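Local coordinates for glycerol dehydrogenase (PDB 1TA9), which catalyses the NAD(+)-dependent oxidation of glycerol to dihydroxyacetone, with a zinc ion as cofactor, in the assimilation of glycerol, at residues S180-T185 with L300-G305; T185-V190 with G305-G310. One frame throughout, in Å; residues are numbered along the deposited sequence.

Interaction 1. Residues S180-T185 with L300-G305; sequences SSDAAT and LMSGLG. With K (potassium ion), chain J.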
# COMPACT_ATOMS: atom_id res chain seq x y z
N SER B 180 13.26 20.04 -31.35
CA SER B 180 13.64 20.99 -30.30
C SER B 180 12.55 21.85 -29.67
O SER B 180 12.83 22.59 -28.72
CB SER B 180 14.75 21.90 -30.83
OG SER B 180 14.32 22.62 -31.97
N SER B 181 11.32 21.77 -30.17
CA SER B 181 10.21 22.53 -29.62
C SER B 181 8.92 21.88 -30.12
O SER B 181 8.96 21.01 -30.99
CB SER B 181 10.25 23.99 -30.09
OG SER B 181 9.67 24.14 -31.38
N ASP B 182 7.78 22.30 -29.57
CA ASP B 182 6.50 21.74 -30.00
C ASP B 182 5.73 22.71 -30.89
O ASP B 182 4.50 22.67 -30.95
CB ASP B 182 5.64 21.37 -28.78
CG ASP B 182 5.52 22.50 -27.77
OD1 ASP B 182 5.62 23.67 -28.18
OD2 ASP B 182 5.32 22.22 -26.56
N ALA B 183 6.45 23.57 -31.60
CA ALA B 183 5.81 24.55 -32.47
C ALA B 183 5.22 23.95 -33.74
O ALA B 183 4.25 24.48 -34.29
CB ALA B 183 6.81 25.64 -32.84
N ALA B 184 5.79 22.85 -34.21
CA ALA B 184 5.35 22.20 -35.44
C ALA B 184 3.84 22.05 -35.65
O ALA B 184 3.30 22.49 -36.66
CB ALA B 184 6.03 20.83 -35.57
N THR B 185 3.16 21.45 -34.69
CA THR B 185 1.72 21.20 -34.83
C THR B 185 0.79 22.36 -34.53
O THR B 185 -0.40 22.27 -34.82
CB THR B 185 1.27 20.06 -33.91
OG1 THR B 185 1.29 20.53 -32.55
CG2 THR B 185 2.19 18.86 -34.04
N LEU B 300 4.16 15.70 -31.25
CA LEU B 300 2.71 15.50 -31.21
C LEU B 300 2.08 15.72 -29.84
O LEU B 300 1.17 16.54 -29.69
CB LEU B 300 2.36 14.09 -31.70
CG LEU B 300 0.87 13.70 -31.72
CD1 LEU B 300 0.11 14.57 -32.71
CD2 LEU B 300 0.74 12.24 -32.09
N MET B 301 2.56 14.99 -28.83
CA MET B 301 1.98 15.11 -27.49
C MET B 301 2.13 16.51 -26.89
O MET B 301 1.15 17.11 -26.44
CB MET B 301 2.61 14.08 -26.55
CG MET B 301 2.34 12.63 -26.95
SD MET B 301 3.14 11.51 -25.80
CE MET B 301 4.18 10.51 -26.91
N SER B 302 3.34 17.03 -26.88
CA SER B 302 3.55 18.35 -26.33
C SER B 302 2.74 19.38 -27.12
O SER B 302 2.15 20.29 -26.55
CB SER B 302 5.03 18.70 -26.34
OG SER B 302 5.27 19.88 -25.59
N GLY B 303 2.71 19.21 -28.44
CA GLY B 303 1.97 20.13 -29.29
C GLY B 303 0.48 20.16 -29.02
O GLY B 303 -0.08 21.21 -28.73
N LEU B 304 -0.18 19.01 -29.10
CA LEU B 304 -1.61 18.94 -28.85
C LEU B 304 -1.91 19.20 -27.37
O LEU B 304 -2.96 19.76 -27.04
CB LEU B 304 -2.16 17.57 -29.23
CG LEU B 304 -2.13 17.17 -30.70
CD1 LEU B 304 -2.65 15.74 -30.84
CD2 LEU B 304 -2.99 18.14 -31.51
N GLY B 305 -0.99 18.79 -26.51
CA GLY B 305 -1.16 18.97 -25.08
C GLY B 305 -1.16 20.42 -24.63
O GLY B 305 -1.90 20.79 -23.72
K K J . 5.48 23.27 -24.12
O HOH W 1 -0.51 22.08 -31.36
O HOH W 2 3.67 24.23 -22.55

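Interaction 2. Residues T185-V190 with G305-G310; sequences TSSLSV and GFENGG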
# COMPACT_ATOMS: atom_id res chain seq x y z
N THR B 185 3.16 21.45 -34.69
CA THR B 185 1.72 21.20 -34.83
C THR B 185 0.79 22.36 -34.53
O THR B 185 -0.40 22.27 -34.82
CB THR B 185 1.27 20.06 -33.91
OG1 THR B 185 1.29 20.53 -32.55
CG2 THR B 185 2.19 18.86 -34.04
N SER B 186 1.30 23.44 -33.94
CA SER B 186 0.44 24.55 -33.54
C SER B 186 -0.06 25.53 -34.59
O SER B 186 0.52 25.68 -35.67
CB SER B 186 1.12 25.34 -32.42
OG SER B 186 2.14 26.17 -32.93
N SER B 187 -1.15 26.20 -34.23
CA SER B 187 -1.79 27.20 -35.07
C SER B 187 -1.23 28.56 -34.70
O SER B 187 -1.73 29.59 -35.14
CB SER B 187 -3.30 27.21 -34.81
OG SER B 187 -3.84 25.90 -34.89
N LEU B 188 -0.18 28.56 -33.87
CA LEU B 188 0.43 29.80 -33.42
C LEU B 188 1.68 30.17 -34.21
O LEU B 188 2.25 29.35 -34.93
CB LEU B 188 0.83 29.71 -31.95
CG LEU B 188 -0.08 29.07 -30.90
CD1 LEU B 188 0.46 29.42 -29.52
CD2 LEU B 188 -1.50 29.57 -31.04
N SER B 189 2.10 31.41 -34.03
CA SER B 189 3.30 31.93 -34.66
C SER B 189 3.85 33.00 -33.73
O SER B 189 3.23 34.05 -33.54
CB SER B 189 2.99 32.53 -36.03
OG SER B 189 2.86 31.50 -37.00
N VAL B 190 5.02 32.73 -33.15
CA VAL B 190 5.65 33.67 -32.25
C VAL B 190 6.16 34.86 -33.04
O VAL B 190 6.91 34.71 -34.00
CB VAL B 190 6.80 33.00 -31.50
N GLY B 305 -0.99 18.79 -26.51
CA GLY B 305 -1.16 18.97 -25.08
C GLY B 305 -1.16 20.42 -24.63
O GLY B 305 -1.90 20.79 -23.72
N PHE B 306 -0.34 21.25 -25.26
CA PHE B 306 -0.28 22.65 -24.89
C PHE B 306 -1.37 23.48 -25.57
O PHE B 306 -2.02 24.30 -24.93
CB PHE B 306 1.12 23.23 -25.16
CG PHE B 306 1.24 24.01 -26.44
CD1 PHE B 306 0.72 25.30 -26.54
CD2 PHE B 306 1.89 23.47 -27.54
CE1 PHE B 306 0.85 26.03 -27.72
CE2 PHE B 306 2.03 24.20 -28.73
CZ PHE B 306 1.50 25.48 -28.81
N GLU B 307 -1.59 23.26 -26.87
CA GLU B 307 -2.59 24.05 -27.58
C GLU B 307 -4.02 23.77 -27.12
O GLU B 307 -4.86 24.68 -27.09
CB GLU B 307 -2.47 23.83 -29.09
CG GLU B 307 -3.32 24.80 -29.91
CD GLU B 307 -3.04 24.75 -31.41
OE1 GLU B 307 -3.63 25.57 -32.14
OE2 GLU B 307 -2.25 23.89 -31.85
N ASN B 308 -4.30 22.53 -26.75
CA ASN B 308 -5.63 22.17 -26.29
C ASN B 308 -5.79 22.43 -24.81
O ASN B 308 -6.89 22.38 -24.26
CB ASN B 308 -5.93 20.73 -26.64
CG ASN B 308 -6.22 20.57 -28.12
OD1 ASN B 308 -7.23 21.08 -28.61
ND2 ASN B 308 -5.34 19.89 -28.84
N GLY B 309 -4.65 22.71 -24.17
CA GLY B 309 -4.64 23.05 -22.76
C GLY B 309 -4.32 24.54 -22.80
O GLY B 309 -5.18 25.36 -23.13
N GLY B 310 -3.07 24.88 -22.50
CA GLY B 310 -2.68 26.27 -22.55
C GLY B 310 -1.31 26.55 -21.97
O GLY B 310 -0.71 25.69 -21.31
O HOH W 1 -0.51 22.08 -31.36

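Interaction 1. Residues S180-T185 with L300-G305
At the metal site of this iron-containing alcohol dehydrogenase family member, Asp-182 reaches from the loop that follows strand 172-176 to Ser-302 on helix 289-307. The carboxylate oxygen OD2 of Asp-182 accepts a short hydrogen bond of 2.5 Å from Ser-302 OG, on the lone pair turned away from OD1. The same OD2 binds the potassium ion at 2.7 Å, so one oxygen serves both hydroxyl and metal. Asp-232, Ser-235 and Thr-236 from helix 223-245 also bind this ion, and Thr-236 OG1 is a second hydrogen-bond partner of Ser-302 OG. The serine hydroxyl stands anti to its own backbone N (chi1 -170°), which carries OG off the helix toward the carboxylate.

Next to this polar bridge the loop lies close to the helix backbone. Asp-182 and Gly-303 have their CA atoms 4.9 Å apart, and CB of Asp-182 packs 3.7 Å from Gly-303 N. Three residues further on, Thr-185 turns its hydroxyl to the same glycine, which has no side chain, and OG1 packs closely at 3.4 Å from Gly-303 CA. Water 1 joins the two residues more loosely, lying 2.7 Å from Thr-185 OG1 and giving a weak hydrogen bond to Gly-303 O. The methyl CG2 of Thr-185 faces the backbone of Leu-300, whose own side chain packs against Phe-66 of a second subunit.

Asp-182 probably also binds substrate, consistent with its place beside the metals. With OD2 held by both the serine and the potassium ion, the rotation of the carboxylate is probably restricted, and Ser-302 acts as a second-shell residue that positions a metal ligand.

Interaction 2. Residues T185-V190 with G305-G310
Ser-187 and Glu-307 meet where the C-terminal end of helix 289-307 faces the run of chain leading into strand 188-192, a part of the probable NAD(+) site that includes Ser-186 and Leu-188.

The polar part of the contact centres on the carboxylate of Glu-307. Its side chain leaves the helix with CG anti to the backbone N (chi1 -170°) and stays extended, delivering both oxygens to the loop. OE1 receives a weak hydrogen bond of 3.3 Å from Ser-187 N, and it also accepts from Ser-187 OG, though the position of that hydroxyl is less certain. OE2 lies 3.2 Å from Ser-186 CA and takes hydrogen bonds from Asn-207 ND2 and from water 1. The buried charge is thus shared among several donors, which would probably stabilise it. The hydroxyl of Ser-186 turns instead to Ala-183 O, its main partner, and accepts a weak bond from Leu-188 N.

The apolar part is built round the ring of Phe-306. Leu-188 approaches from the direction opposite to that of the phenylalanine and brings its methyl CD1 to the ring edge, in plane, while Glu-307 CB lies over one ring face. Ser-186 meets the ring obliquely through its CB, 3.6 Å from Phe-306 CZ.

Overall arrangement
Interactions 1 and 2 are consecutive along both partners: the chain from Ser-180 to Val-190 follows helix 289-307 toward its C-terminal end, sharing Thr-185 and Gly-305, with centres about 7 Å apart. They touch where Asp-182 O packs 3.7 Å from Phe-306 CE2. Water 1 is common to the two contacts, lying between Thr-185 OG1, Glu-307 OE2 and, through a weak bond, Gly-303 O. Interaction 1 carries the metal-facing side: the side chain of Asp-182 lies about 4 Å from the zinc ion, which Asp-232, His-315 and His-333 bind. Interaction 2 carries residues of the probable NAD(+) site, so one helix packs against residues of both the metal site and the probable cofactor site.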